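Local structure of hydrogenase maturation factor (Thermoanaerobacter tengcongensis, 3VTH) at residues L403-F408 with E455-D460; N411-T416 with E441-Y446; E623-M628 with K672-V677. The protein probably transfers the carbamoyl group of carbamoyl phosphate, at the expense of ATP, to the C-terminal cysteine of HypE during [NiFe]-hydrogenase maturation. One frame throughout, in Å; residues are numbered along the deposited sequence.

Interactions 1 and 2 are adjoining pieces of the Kae1-like domain, their centres 10 Å apart. Strand 402-404 pairs in parallel with 456-460 in interaction 1 and antiparallel with 414-417, the strand that carries interaction 2; Ala404 N and Cys414 O, 2.7 Å apart, probably form a hydrogen bond joining the two. Interaction 3 lies in the second subdomain, its centre 34 Å from that of interaction 1 and 37 Å from that of interaction 2. The bound AP2 relates the two subdomains: in interaction 3 Glu625 holds its adenine amino group, while the side chain of Asp460 in interaction 1 comes within about 7 Å (nearest atoms) of AP2 and of the iron(III).

Interaction 1: L403-F408 with E455-D460; sequences LAVGGF and EVVAHD
Val405, with CG1 anti to its carbonyl carbon (chi1 -65°), meets Val457, whose chi1 of 61° leaves CG2 anti to the backbone N, and these two methyls touch at 3.6 Å. They meet just past the end of strand 402-404, paired in parallel with 456-460 at the middle of the five-strand core of a ribonuclease H-like fold, as in the actin-like ATPase clan to which this domain belongs. Three backbone bonds set the register. Leu403 N gives its hydrogen to Val456 O, Leu403 O accepts from Ala458 N at 2.8 Å, and Val405 N closes the ladder on Ala458 O at 3.0 Å. Leu403 O also lies 3.2 Å from Val457 CA in a CA-H...O contact. Small side chains occupy one face: Ala404 CB and Ala458 CB are 4.3 Å apart, and helix 737-749 packs over them with Ala742 and Ala745. On the other face Val405 CG2 lies alongside His459 CB at 3.5 Å, and helix 466-473 covers both residues. Beyond Val405 the two chains are linked by a water, which donates to Gly406 O and accepts from Asp460 N. At the backbone angles of Gly406 (phi 84°) a CB would press on Val405 O, which by itself accounts for glycine. Asp460 OD1 bonds His483 ND1 and OD2 bonds His462 N, so the strand end supplies a second-shell partner to an iron ligand. The His459 ring leans along its own strand, ND1 donating to Asp460 O at 2.8 Å from above the carbonyl plane.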
loop_
_atom_site.group_PDB
_atom_site.type_symbol
_atom_site.label_atom_id
_atom_site.label_comp_id
_atom_site.label_asym_id
_atom_site.label_seq_id
_atom_site.Cartn_x
_atom_site.Cartn_y
_atom_site.Cartn_z
ATOM N N LEU A 403 -16.267 11.193 -1.722
ATOM C CA LEU A 403 -15.686 10.193 -0.841
ATOM C C LEU A 403 -16.026 8.812 -1.410
ATOM O O LEU A 403 -17.188 8.485 -1.591
ATOM C CB LEU A 403 -16.241 10.343 0.581
ATOM C CG LEU A 403 -15.968 9.196 1.567
ATOM C CD1 LEU A 403 -14.460 9.072 1.901
ATOM C CD2 LEU A 403 -16.784 9.426 2.833
ATOM N N ALA A 404 -14.999 8.016 -1.684
ATOM C CA ALA A 404 -15.170 6.622 -2.078
ATOM C C ALA A 404 -14.788 5.757 -0.885
ATOM O O ALA A 404 -13.685 5.876 -0.366
ATOM C CB ALA A 404 -14.310 6.302 -3.291
ATOM N N VAL A 405 -15.721 4.909 -0.447
ATOM C CA VAL A 405 -15.617 4.252 0.848
ATOM C C VAL A 405 -14.788 2.979 0.810
ATOM O O VAL A 405 -14.424 2.450 1.865
ATOM C CB VAL A 405 -17.004 3.979 1.496
ATOM C CG1 VAL A 405 -17.725 5.312 1.833
ATOM C CG2 VAL A 405 -17.860 3.054 0.631
ATOM N N GLY A 406 -14.499 2.488 -0.395
ATOM C CA GLY A 406 -13.688 1.263 -0.536
ATOM C C GLY A 406 -14.504 -0.011 -0.423
ATOM O O GLY A 406 -15.736 0.004 -0.585
ATOM N N GLY A 407 -13.826 -1.124 -0.155
ATOM C CA GLY A 407 -14.493 -2.419 -0.050
ATOM C C GLY A 407 -14.455 -2.963 1.372
ATOM O O GLY A 407 -14.629 -2.219 2.342
ATOM N N PHE A 408 -14.213 -4.261 1.481
ATOM C CA PHE A 408 -14.178 -4.977 2.752
ATOM C C PHE A 408 -12.731 -5.393 3.083
ATOM O O PHE A 408 -12.161 -4.897 4.057
ATOM C CB PHE A 408 -15.168 -6.172 2.727
ATOM C CG PHE A 408 -14.822 -7.301 3.687
ATOM C CD1 PHE A 408 -14.741 -8.608 3.225
ATOM C CD2 PHE A 408 -14.564 -7.056 5.032
ATOM C CE1 PHE A 408 -14.423 -9.669 4.092
ATOM C CE2 PHE A 408 -14.240 -8.098 5.900
ATOM C CZ PHE A 408 -14.174 -9.414 5.430
ATOM N N GLU A 455 -19.223 15.756 -1.232
ATOM C CA GLU A 455 -20.535 16.139 -1.764
ATOM C C GLU A 455 -21.315 14.927 -2.285
ATOM O O GLU A 455 -22.542 14.934 -2.314
ATOM C CB GLU A 455 -20.372 17.232 -2.823
ATOM C CG GLU A 455 -19.826 18.535 -2.203
ATOM C CD GLU A 455 -19.843 19.738 -3.145
ATOM O OE1 GLU A 455 -19.491 19.576 -4.336
ATOM O OE2 GLU A 455 -20.178 20.861 -2.686
ATOM N N VAL A 456 -20.587 13.875 -2.664
ATOM C CA VAL A 456 -21.186 12.649 -3.170
ATOM C C VAL A 456 -20.358 11.500 -2.603
ATOM O O VAL A 456 -19.134 11.636 -2.439
ATOM C CB VAL A 456 -21.185 12.615 -4.736
ATOM C CG1 VAL A 456 -21.596 11.262 -5.270
ATOM C CG2 VAL A 456 -22.131 13.698 -5.322
ATOM N N VAL A 457 -21.017 10.390 -2.276
ATOM C CA VAL A 457 -20.310 9.212 -1.764
ATOM C C VAL A 457 -20.451 8.055 -2.757
ATOM O O VAL A 457 -21.558 7.782 -3.248
ATOM C CB VAL A 457 -20.805 8.796 -0.352
ATOM C CG1 VAL A 457 -22.296 8.425 -0.373
ATOM C CG2 VAL A 457 -20.000 7.593 0.179
ATOM N N ALA A 458 -19.328 7.403 -3.061
ATOM C CA ALA A 458 -19.307 6.254 -3.946
ATOM C C ALA A 458 -19.024 5.009 -3.106
ATOM O O ALA A 458 -18.212 5.040 -2.156
ATOM C CB ALA A 458 -18.244 6.416 -5.034
ATOM N N HIS A 459 -19.710 3.924 -3.447
ATOM C CA HIS A 459 -19.609 2.699 -2.657
ATOM C C HIS A 459 -19.820 1.474 -3.535
ATOM O O HIS A 459 -20.316 1.582 -4.672
ATOM C CB HIS A 459 -20.631 2.728 -1.505
ATOM C CG HIS A 459 -22.060 2.711 -1.955
ATOM N ND1 HIS A 459 -22.733 1.546 -2.274
ATOM C CD2 HIS A 459 -22.943 3.718 -2.135
ATOM C CE1 HIS A 459 -23.973 1.843 -2.628
ATOM N NE2 HIS A 459 -24.125 3.156 -2.547
ATOM N N ASP A 460 -19.443 0.312 -3.005
ATOM C CA ASP A 460 -19.626 -0.948 -3.693
ATOM C C ASP A 460 -21.103 -1.337 -3.733
ATOM O O ASP A 460 -21.875 -1.017 -2.813
ATOM C CB ASP A 460 -18.842 -2.053 -2.968
ATOM C CG ASP A 460 -18.499 -3.229 -3.885
ATOM O OD1 ASP A 460 -17.367 -3.265 -4.403
ATOM O OD2 ASP A 460 -19.348 -4.126 -4.069
HETATM O O HOH W 1 -18.817 -0.025 -0.238
#

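Interaction 2: N411-T416 with E441-Y446; sequences NTFCMT and EQIERY
Phe413 and Met415, alternate residues of 411-416 that both project toward helix 433-449, are the bumps of this contact; Ile443, Gln442 and Tyr446 frame the hollows that take them. The helix follows the hairpin of strands 414-417 and 420-423 and lies across one face of the sheet, while helix 737-749 backs the other face against Cys414 and Thr416. Phe413 places CG between its backbone N and carbonyl carbon (chi1 59°), and the ring wedges among Gln442, Ile443 and Tyr446, residues adjacent or about one turn apart on the helix. Ile443 CG1 sits over the centre of one ring face, 3.6 Å from the centroid in a CH-pi contact. At the ring's rim, in plane, lies Gln442 CB, 3.8 Å from Phe413 CE2. The far edge, CE1 and CZ, is aimed at the face of Tyr446, giving a T-shaped pair with centroids 5.1 Å apart and planes at 83°; Phe413 CZ comes 3.7 Å from Tyr446 CD2. Next to this wedge Met415 stretches out straight, both torsions beyond CG near 180°, so that its terminal methyl reaches the helix surface. Met415 CE settles between Ile443 and Tyr446, 3.7 Å from Tyr446 CB and 4.0 Å from Ile443 CG2, and 3.3 Å from the carbonyl Ile443 O. A hydrogen bond between Tyr446 OH and His425 ND1 holds the far end of the tyrosine in place. No hydrogen bond crosses the contact: helix and sheet are joined here by dispersion, by one aromatic edge, slightly positive, meeting a pi face, and by an aliphatic CH-pi contact, so close fit rather than polar pairing sets their spacing.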
loop_
_atom_site.group_PDB
_atom_site.type_symbol
_atom_site.label_atom_id
_atom_site.label_comp_id
_atom_site.label_asym_id
_atom_site.label_seq_id
_atom_site.Cartn_x
_atom_site.Cartn_y
_atom_site.Cartn_z
ATOM N N ASN A 411 -9.140 -2.684 3.303
ATOM C CA ASN A 411 -9.839 -1.454 2.968
ATOM C C ASN A 411 -8.936 -0.217 2.878
ATOM O O ASN A 411 -8.027 -0.043 3.688
ATOM C CB ASN A 411 -10.987 -1.219 3.942
ATOM C CG ASN A 411 -11.683 0.123 3.702
ATOM O OD1 ASN A 411 -12.729 0.201 3.040
ATOM N ND2 ASN A 411 -11.090 1.173 4.213
ATOM N N THR A 412 -9.195 0.621 1.867
ATOM C CA THR A 412 -8.814 2.017 1.900
ATOM C C THR A 412 -10.062 2.796 1.472
ATOM O O THR A 412 -10.956 2.238 0.826
ATOM C CB THR A 412 -7.691 2.346 0.894
ATOM O OG1 THR A 412 -8.123 1.973 -0.421
ATOM C CG2 THR A 412 -6.370 1.612 1.255
ATOM N N PHE A 413 -10.094 4.078 1.824
ATOM C CA PHE A 413 -11.065 5.013 1.281
ATOM C C PHE A 413 -10.306 6.047 0.457
ATOM O O PHE A 413 -9.085 6.132 0.553
ATOM C CB PHE A 413 -11.887 5.672 2.408
ATOM C CG PHE A 413 -11.056 6.440 3.407
ATOM C CD1 PHE A 413 -10.666 7.750 3.147
ATOM C CD2 PHE A 413 -10.678 5.852 4.616
ATOM C CE1 PHE A 413 -9.892 8.487 4.085
ATOM C CE2 PHE A 413 -9.913 6.571 5.562
ATOM C CZ PHE A 413 -9.523 7.883 5.298
ATOM N N CYS A 414 -11.014 6.792 -0.394
ATOM C CA CYS A 414 -10.372 7.803 -1.237
ATOM C C CYS A 414 -11.237 9.057 -1.283
ATOM O O CYS A 414 -12.455 8.946 -1.395
ATOM C CB CYS A 414 -10.131 7.235 -2.647
ATOM S SG CYS A 414 -9.329 8.358 -3.812
ATOM N N MET A 415 -10.614 10.234 -1.151
ATOM C CA MET A 415 -11.315 11.525 -1.229
ATOM C C MET A 415 -10.691 12.386 -2.307
ATOM O O MET A 415 -9.470 12.560 -2.336
ATOM C CB MET A 415 -11.160 12.330 0.069
ATOM C CG MET A 415 -11.679 11.673 1.295
ATOM S SD MET A 415 -11.130 12.592 2.758
ATOM C CE MET A 415 -11.886 11.486 3.941
ATOM N N THR A 416 -11.520 12.969 -3.160
ATOM C CA THR A 416 -11.000 13.798 -4.230
ATOM C C THR A 416 -11.099 15.277 -3.880
ATOM O O THR A 416 -12.010 15.701 -3.164
ATOM C CB THR A 416 -11.758 13.571 -5.555
ATOM O OG1 THR A 416 -13.153 13.802 -5.351
ATOM C CG2 THR A 416 -11.537 12.146 -6.040
ATOM N N GLU A 441 -12.693 7.106 12.176
ATOM C CA GLU A 441 -11.837 8.172 12.683
ATOM C C GLU A 441 -10.831 8.663 11.633
ATOM O O GLU A 441 -10.493 9.849 11.599
ATOM C CB GLU A 441 -11.091 7.728 13.956
ATOM C CG GLU A 441 -9.669 7.114 13.716
ATOM C CD GLU A 441 -8.714 7.266 14.909
ATOM O OE1 GLU A 441 -9.078 7.947 15.903
ATOM O OE2 GLU A 441 -7.589 6.701 14.859
ATOM N N GLN A 442 -10.330 7.753 10.801
ATOM C CA GLN A 442 -9.419 8.145 9.739
ATOM C C GLN A 442 -10.135 8.964 8.675
ATOM O O GLN A 442 -9.576 9.932 8.162
ATOM C CB GLN A 442 -8.705 6.925 9.141
ATOM C CG GLN A 442 -7.646 6.345 10.088
ATOM C CD GLN A 442 -6.692 7.403 10.634
ATOM O OE1 GLN A 442 -5.835 7.920 9.914
ATOM N NE2 GLN A 442 -6.841 7.731 11.914
ATOM N N ILE A 443 -11.373 8.594 8.357
ATOM C CA ILE A 443 -12.163 9.405 7.433
ATOM C C ILE A 443 -12.293 10.843 7.977
ATOM O O ILE A 443 -12.059 11.800 7.243
ATOM C CB ILE A 443 -13.540 8.771 7.119
ATOM C CG1 ILE A 443 -13.363 7.542 6.220
ATOM C CG2 ILE A 443 -14.477 9.774 6.421
ATOM C CD1 ILE A 443 -14.651 6.780 6.001
ATOM N N GLU A 444 -12.602 10.988 9.263
ATOM C CA GLU A 444 -12.755 12.329 9.856
ATOM C C GLU A 444 -11.441 13.092 9.812
ATOM O O GLU A 444 -11.413 14.282 9.501
ATOM C CB GLU A 444 -13.300 12.259 11.292
ATOM C CG GLU A 444 -14.736 11.719 11.383
ATOM C CD GLU A 444 -15.739 12.517 10.557
ATOM O OE1 GLU A 444 -16.363 11.932 9.645
ATOM O OE2 GLU A 444 -15.898 13.733 10.806
ATOM N N ARG A 445 -10.346 12.396 10.075
ATOM C CA ARG A 445 -9.039 13.040 10.088
ATOM C C ARG A 445 -8.490 13.470 8.720
ATOM O O ARG A 445 -7.820 14.509 8.604
ATOM C CB ARG A 445 -8.043 12.179 10.845
ATOM C CG ARG A 445 -8.107 12.525 12.326
ATOM C CD ARG A 445 -7.977 11.326 13.171
ATOM N NE ARG A 445 -6.692 10.669 12.961
ATOM C CZ ARG A 445 -5.961 10.150 13.942
ATOM N NH1 ARG A 445 -4.818 9.565 13.658
ATOM N NH2 ARG A 445 -6.382 10.217 15.206
ATOM N N TYR A 446 -8.767 12.674 7.698
ATOM C CA TYR A 446 -8.399 13.029 6.326
ATOM C C TYR A 446 -9.242 14.214 5.843
ATOM O O TYR A 446 -8.726 15.115 5.183
ATOM C CB TYR A 446 -8.552 11.817 5.394
ATOM C CG TYR A 446 -7.308 10.938 5.270
ATOM C CD1 TYR A 446 -6.638 10.818 4.048
ATOM C CD2 TYR A 446 -6.816 10.221 6.367
ATOM C CE1 TYR A 446 -5.509 10.012 3.916
ATOM C CE2 TYR A 446 -5.683 9.393 6.253
ATOM C CZ TYR A 446 -5.043 9.292 5.018
ATOM O OH TYR A 446 -3.932 8.488 4.889
#

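Interaction 3: E623-M628 with K672-V677; sequences ELESLM and KFHNTV. With AP2 (phosphomethylphosphonic acid adenosyl ester), chain H.
The adenine end of the AP2 pocket is backed here by two packed helices, with Glu625 of helix 619-626 crossing His674 of helix 666-692 at about a right angle. Glu625 runs out extended, CG anti to the backbone N (chi1 -175°), which carries its carboxylate past the histidine to the nucleotide. There OE1 accepts from AP2 N6 at 2.8 Å, with an N-H...O angle of 146°, and OE2 takes the backbone N of Arg707; the carboxylate thus reads the adenine amino group with one oxygen while the other is held by the protein backbone. The His674 ring fits against the stem of that side chain: its NE2 is 4.0 Å from Glu625 CB, and CE1 lies 3.9 Å from Glu625 CA. Met628, just past the helix, bends back so that its sulfur rides over one face of the imidazole, SD lying 4.0 Å from the centroid and 15° off the ring normal. Ser670 ties this corner together, its O bonding His674 ND1 and its OG bonding Leu624 O. One residue earlier on each helix, Leu624 CD2 touches Phe673 CD2 at 4.2 Å, the side chains again at nearly a right angle. Around the pair, helix 597-607 presses Val604 on both Leu624 and Phe673, while helix 707-719 brings Leu709 against His674 and Tyr708 against Met628.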
loop_
_atom_site.group_PDB
_atom_site.type_symbol
_atom_site.label_atom_id
_atom_site.label_comp_id
_atom_site.label_asym_id
_atom_site.label_seq_id
_atom_site.Cartn_x
_atom_site.Cartn_y
_atom_site.Cartn_z
ATOM N N GLU A 623 0.415 -20.630 -2.112
ATOM C CA GLU A 623 1.229 -21.843 -2.051
ATOM C C GLU A 623 1.317 -22.520 -3.418
ATOM O O GLU A 623 2.382 -22.989 -3.809
ATOM C CB GLU A 623 0.704 -22.800 -0.985
ATOM C CG GLU A 623 0.853 -22.235 0.445
ATOM C CD GLU A 623 0.454 -23.231 1.521
ATOM O OE1 GLU A 623 0.253 -24.430 1.196
ATOM O OE2 GLU A 623 0.353 -22.821 2.695
ATOM N N LEU A 624 0.202 -22.526 -4.141
ATOM C CA LEU A 624 0.141 -23.086 -5.487
ATOM C C LEU A 624 1.111 -22.375 -6.434
ATOM O O LEU A 624 1.849 -23.028 -7.184
ATOM C CB LEU A 624 -1.307 -23.037 -6.007
ATOM C CG LEU A 624 -1.691 -23.798 -7.275
ATOM C CD1 LEU A 624 -1.378 -25.297 -7.156
ATOM C CD2 LEU A 624 -3.175 -23.564 -7.600
ATOM N N GLU A 625 1.137 -21.044 -6.367
ATOM C CA GLU A 625 2.086 -20.248 -7.149
ATOM C C GLU A 625 3.538 -20.526 -6.757
ATOM O O GLU A 625 4.401 -20.673 -7.629
ATOM C CB GLU A 625 1.790 -18.734 -7.020
ATOM C CG GLU A 625 2.699 -17.864 -7.937
ATOM C CD GLU A 625 2.725 -16.370 -7.575
ATOM O OE1 GLU A 625 2.029 -15.954 -6.629
ATOM O OE2 GLU A 625 3.467 -15.610 -8.239
ATOM N N SER A 626 3.804 -20.616 -5.454
ATOM C CA SER A 626 5.165 -20.823 -4.962
ATOM C C SER A 626 5.792 -22.144 -5.400
ATOM O O SER A 626 7.006 -22.229 -5.539
ATOM C CB SER A 626 5.231 -20.746 -3.436
ATOM O OG SER A 626 4.952 -19.419 -3.008
ATOM N N LEU A 627 4.977 -23.167 -5.602
ATOM C CA LEU A 627 5.541 -24.486 -5.914
ATOM C C LEU A 627 5.678 -24.763 -7.413
ATOM O O LEU A 627 6.166 -25.825 -7.817
ATOM C CB LEU A 627 4.746 -25.592 -5.201
ATOM C CG LEU A 627 3.248 -25.682 -5.484
ATOM C CD1 LEU A 627 2.970 -26.395 -6.813
ATOM C CD2 LEU A 627 2.538 -26.423 -4.332
ATOM N N MET A 628 5.248 -23.823 -8.247
ATOM C CA MET A 628 5.163 -24.102 -9.682
ATOM C C MET A 628 6.515 -24.373 -10.365
ATOM O O MET A 628 7.538 -23.798 -9.998
ATOM C CB MET A 628 4.323 -23.049 -10.419
ATOM C CG MET A 628 5.029 -21.834 -10.945
ATOM S SD MET A 628 3.905 -21.029 -12.137
ATOM C CE MET A 628 4.631 -21.572 -13.654
ATOM N N LYS A 672 1.127 -25.901 -15.489
ATOM C CA LYS A 672 0.155 -26.153 -16.565
ATOM C C LYS A 672 -1.154 -25.399 -16.323
ATOM O O LYS A 672 -1.776 -24.870 -17.261
ATOM C CB LYS A 672 -0.128 -27.654 -16.678
ATOM C CG LYS A 672 1.010 -28.504 -17.289
ATOM C CD LYS A 672 0.599 -29.987 -17.406
ATOM C CE LYS A 672 -0.329 -30.247 -18.590
ATOM N NZ LYS A 672 -0.608 -31.705 -18.735
ATOM N N PHE A 673 -1.596 -25.381 -15.075
ATOM C CA PHE A 673 -2.800 -24.633 -14.716
ATOM C C PHE A 673 -2.622 -23.120 -14.921
ATOM O O PHE A 673 -3.503 -22.475 -15.509
ATOM C CB PHE A 673 -3.255 -24.967 -13.283
ATOM C CG PHE A 673 -4.284 -24.025 -12.738
ATOM C CD1 PHE A 673 -5.556 -23.952 -13.307
ATOM C CD2 PHE A 673 -3.978 -23.198 -11.659
ATOM C CE1 PHE A 673 -6.515 -23.044 -12.813
ATOM C CE2 PHE A 673 -4.927 -22.297 -11.151
ATOM C CZ PHE A 673 -6.196 -22.220 -11.728
ATOM N N HIS A 674 -1.507 -22.554 -14.440
ATOM C CA HIS A 674 -1.239 -21.108 -14.609
ATOM C C HIS A 674 -1.234 -20.757 -16.107
ATOM O O HIS A 674 -1.845 -19.775 -16.532
ATOM C CB HIS A 674 0.096 -20.705 -13.979
ATOM C CG HIS A 674 0.051 -20.504 -12.492
ATOM N ND1 HIS A 674 0.065 -21.552 -11.596
ATOM C CD2 HIS A 674 0.027 -19.370 -11.746
ATOM C CE1 HIS A 674 0.046 -21.071 -10.362
ATOM N NE2 HIS A 674 0.028 -19.750 -10.425
ATOM N N ASN A 675 -0.556 -21.581 -16.901
ATOM C CA ASN A 675 -0.469 -21.351 -18.347
ATOM C C ASN A 675 -1.817 -21.406 -19.057
ATOM O O ASN A 675 -2.046 -20.674 -20.023
ATOM C CB ASN A 675 0.479 -22.351 -19.010
ATOM C CG ASN A 675 1.927 -22.130 -18.638
ATOM O OD1 ASN A 675 2.348 -21.018 -18.268
ATOM N ND2 ASN A 675 2.712 -23.200 -18.737
ATOM N N THR A 676 -2.691 -22.292 -18.588
ATOM C CA THR A 676 -4.051 -22.405 -19.093
ATOM C C THR A 676 -4.838 -21.083 -18.894
ATOM O O THR A 676 -5.468 -20.563 -19.829
ATOM C CB THR A 676 -4.783 -23.571 -18.410
ATOM O OG1 THR A 676 -4.012 -24.769 -18.576
ATOM C CG2 THR A 676 -6.186 -23.778 -19.026
ATOM N N VAL A 677 -4.797 -20.554 -17.682
ATOM C CA VAL A 677 -5.472 -19.277 -17.392
ATOM C C VAL A 677 -4.906 -18.185 -18.312
ATOM O O VAL A 677 -5.663 -17.491 -18.984
ATOM C CB VAL A 677 -5.327 -18.886 -15.921
ATOM C CG1 VAL A 677 -5.886 -17.461 -15.658
ATOM C CG2 VAL A 677 -6.011 -19.932 -15.026
HETATM P PB AP2 H . -12.035 -9.889 -3.248
HETATM O O1B AP2 H . -11.705 -11.262 -3.777
HETATM O O2B AP2 H . -12.402 -8.851 -4.263
HETATM O O3B AP2 H . -12.943 -9.951 -2.046
HETATM C C3A AP2 H . -10.447 -9.350 -2.558
HETATM P PA AP2 H . -9.132 -9.062 -3.777
HETATM O O1A AP2 H . -8.076 -8.400 -2.904
HETATM O O2A AP2 H . -9.553 -8.399 -5.067
HETATM O "O5'" AP2 H . -8.645 -10.544 -4.206
HETATM C "C5'" AP2 H . -7.955 -11.319 -3.232
HETATM C "C4'" AP2 H . -7.966 -12.733 -3.765
HETATM O "O4'" AP2 H . -7.047 -12.841 -4.854
HETATM C "C3'" AP2 H . -7.489 -13.745 -2.743
HETATM O "O3'" AP2 H . -8.530 -14.059 -1.813
HETATM C "C2'" AP2 H . -7.111 -14.892 -3.660
HETATM O "O2'" AP2 H . -8.322 -15.594 -3.965
HETATM C "C1'" AP2 H . -6.552 -14.186 -4.903
HETATM N N9 AP2 H . -5.065 -14.257 -4.816
HETATM C C8 AP2 H . -4.259 -13.688 -3.885
HETATM N N7 AP2 H . -2.952 -14.009 -4.085
HETATM C C5 AP2 H . -2.902 -14.803 -5.173
HETATM C C6 AP2 H . -1.839 -15.504 -5.936
HETATM N N6 AP2 H . -0.533 -15.409 -5.577
HETATM N N1 AP2 H . -2.226 -16.249 -7.008
HETATM C C2 AP2 H . -3.515 -16.345 -7.401
HETATM N N3 AP2 H . -4.530 -15.744 -6.743
HETATM C C4 AP2 H . -4.287 -14.975 -5.644
#